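Probable Zn binding protein (Lactobacillus acidophilus, PDB 3Q69) is a putative mucus-binding protein, of which this piece is a MucBP domain, and may also bind zinc. Local coordinates at residues S87-F90 with L91-Q94. Sequence-based numbering, arbitrary orientation.
Sequences SKNF and LDKQ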
ATOM      1  N   SER A  87      14.566  -5.889   3.144  1.00 22.24           N
ATOM      2  CA  SER A  87      14.945  -6.391   4.453  1.00 24.13           C
ATOM      3  C   SER A  87      15.433  -5.327   5.450  1.00 24.86           C
ATOM      4  O   SER A  87      15.079  -5.368   6.627  1.00 21.25           O
ATOM      5  CB  SER A  87      16.011  -7.453   4.279  1.00 23.07           C
ATOM      6  OG  SER A  87      16.280  -8.100   5.501  1.00 28.14           O
ATOM      7  N   LYS A  88      16.226  -4.370   4.974  1.00 25.99           N
ATOM      8  CA  LYS A  88      16.782  -3.310   5.825  1.00 28.98           C
ATOM      9  C   LYS A  88      15.809  -2.298   6.395  1.00 30.15           C
ATOM     10  O   LYS A  88      16.128  -1.618   7.368  1.00 32.90           O
ATOM     11  CB  LYS A  88      17.883  -2.536   5.087  1.00 30.55           C
ATOM     12  CG  LYS A  88      19.289  -3.125   5.256  1.00 33.96           C
ATOM     13  CD  LYS A  88      19.642  -4.078   4.118  1.00 36.24           C
ATOM     14  CE  LYS A  88      19.955  -3.312   2.826  1.00 37.75           C
ATOM     15  NZ  LYS A  88      20.587  -4.201   1.823  1.00 38.36           N
ATOM     16  N   ASN A  89      14.634  -2.180   5.796  1.00 28.49           N
ATOM     17  CA  ASN A  89      13.643  -1.221   6.270  1.00 28.25           C
ATOM     18  C   ASN A  89      12.301  -1.940   6.290  1.00 24.57           C
ATOM     19  O   ASN A  89      11.249  -1.340   6.029  1.00 24.78           O
ATOM     20  CB  ASN A  89      13.587  -0.013   5.320  1.00 30.65           C
ATOM     21  CG  ASN A  89      14.974   0.564   5.008  1.00 34.44           C
ATOM     22  OD1 ASN A  89      15.648   1.108   5.885  1.00 34.71           O
ATOM     23  ND2 ASN A  89      15.401   0.436   3.755  1.00 36.00           N
ATOM     24  N   PHE A  90      12.340  -3.223   6.631  1.00 22.15           N
ATOM     25  CA  PHE A  90      11.120  -4.024   6.638  1.00 20.87           C
ATOM     26  C   PHE A  90      10.005  -3.492   7.536  1.00 24.04           C
ATOM     27  O   PHE A  90       8.834  -3.450   7.136  1.00 23.06           O
ATOM     28  CB  PHE A  90      11.428  -5.473   7.032  1.00 17.88           C
ATOM     29  CG  PHE A  90      10.317  -6.426   6.704  1.00 14.96           C
ATOM     30  CD1 PHE A  90       9.219  -6.563   7.561  1.00 15.12           C
ATOM     31  CD2 PHE A  90      10.343  -7.151   5.521  1.00 11.80           C
ATOM     32  CE1 PHE A  90       8.164  -7.392   7.237  1.00 14.58           C
ATOM     33  CE2 PHE A  90       9.274  -7.998   5.175  1.00 13.75           C
ATOM     34  CZ  PHE A  90       8.188  -8.117   6.039  1.00 14.35           C
ATOM     35  N   LEU A  91      10.370  -3.055   8.736  1.00 25.00           N
ATOM     36  CA  LEU A  91       9.388  -2.577   9.717  1.00 30.57           C
ATOM     37  C   LEU A  91       8.907  -1.137   9.565  1.00 32.54           C
ATOM     38  O   LEU A  91       8.442  -0.540  10.539  1.00 34.54           O
ATOM     39  CB  LEU A  91       9.948  -2.738  11.140  1.00 30.94           C
ATOM     40  CG  LEU A  91      10.444  -4.116  11.576  1.00 32.53           C
ATOM     41  CD1 LEU A  91      11.447  -3.968  12.717  1.00 33.65           C
ATOM     42  CD2 LEU A  91       9.257  -4.980  12.002  1.00 34.90           C
ATOM     43  N   ASP A  92       9.005  -0.570   8.368  1.00 32.94           N
ATOM     44  CA  ASP A  92       8.576   0.809   8.171  1.00 34.36           C
ATOM     45  C   ASP A  92       7.294   0.956   7.355  1.00 34.56           C
ATOM     46  O   ASP A  92       7.235   0.566   6.201  1.00 33.46           O
ATOM     47  CB  ASP A  92       9.706   1.606   7.522  1.00 35.29           C
ATOM     48  CG  ASP A  92      10.943   1.691   8.406  1.00 37.89           C
ATOM     49  OD1 ASP A  92      10.825   2.162   9.554  1.00 39.38           O
ATOM     50  OD2 ASP A  92      12.036   1.291   7.956  1.00 37.25           O
ATOM     51  N   LYS A  93       6.274   1.537   7.975  1.00 34.92           N
ATOM     52  CA  LYS A  93       4.966   1.753   7.350  1.00 33.70           C
ATOM     53  C   LYS A  93       5.085   2.630   6.105  1.00 31.06           C
ATOM     54  O   LYS A  93       5.811   3.622   6.110  1.00 30.12           O
ATOM     55  CB  LYS A  93       4.016   2.417   8.358  1.00 37.13           C
ATOM     56  CG  LYS A  93       3.755   1.612   9.621  1.00 39.79           C
ATOM     57  CD  LYS A  93       2.818   2.358  10.565  1.00 43.74           C
ATOM     58  CE  LYS A  93       2.280   1.448  11.674  1.00 44.69           C
ATOM     59  NZ  LYS A  93       1.696   0.196  11.098  1.00 45.65           N
ATOM     60  N   GLN A  94       4.348   2.272   5.054  1.00 26.97           N
ATOM     61  CA  GLN A  94       4.387   2.996   3.783  1.00 23.83           C
ATOM     62  C   GLN A  94       3.004   3.195   3.183  1.00 20.82           C
ATOM     63  O   GLN A  94       2.867   3.393   1.976  1.00 17.78           O
ATOM     64  CB  GLN A  94       5.230   2.220   2.775  1.00 22.78           C
ATOM     65  CG  GLN A  94       6.558   1.776   3.292  1.00 21.41           C
ATOM     66  CD  GLN A  94       7.437   1.212   2.173  1.00 20.19           C
ATOM     67  OE1 GLN A  94       7.694   1.890   1.176  1.00 22.67           O
ATOM     68  NE2 GLN A  94       7.884  -0.036   2.328  1.00 14.05           N
TER
HETATM   69  O   HOH W   1       8.084  -1.207   4.739  1.00 19.47           O
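Asn89 and Asp92 face each other across a type I beta turn, at its first and fourth positions. The turn lies in the loop that leads from strand 77-86 to strand 96-104 of the Muc B2-like domain. One backbone bond closes it: Asp92 N donates weakly to Asn89 O over 3.3 Å. The two polar side chains rise from the ends of the turn, and the amide and carboxylate are inclined to each other by 36°. In Asp92, CG stands beside the backbone N (chi1 -63°). This torsion helps to bring its carboxylate back over the turn, where Asp92 OD2 touches Asn89 CB at 3.3 Å. The two side chains do not bond to each other. Asp92 OD2 lies 3.4 Å from Asn89 O, and both are acceptors. The amide nitrogen of Asn89 instead bonds to the carboxylate of Asp86, at the end of strand 77-86. The two central residues of the turn go different ways. Leu91 is exposed, as are Asn89 and Asp92. Phe90 is the buried member of the turn. Its side chain packs on Arg7 and Gln9 of strand 2-19 and on Val85 of strand 77-86. Gln94 curves back toward the turn from further along the loop. Its extended side chain also touches Val11 and Val85. A water lies between the amide of Gln94 and the backbone of the turn. The water oxygen lies 3.4 Å from Phe90 O, a long and weak bond. Gln94 NE2 donates to the oxygen of this water at 2.7 Å and also bonds to Thr84 O.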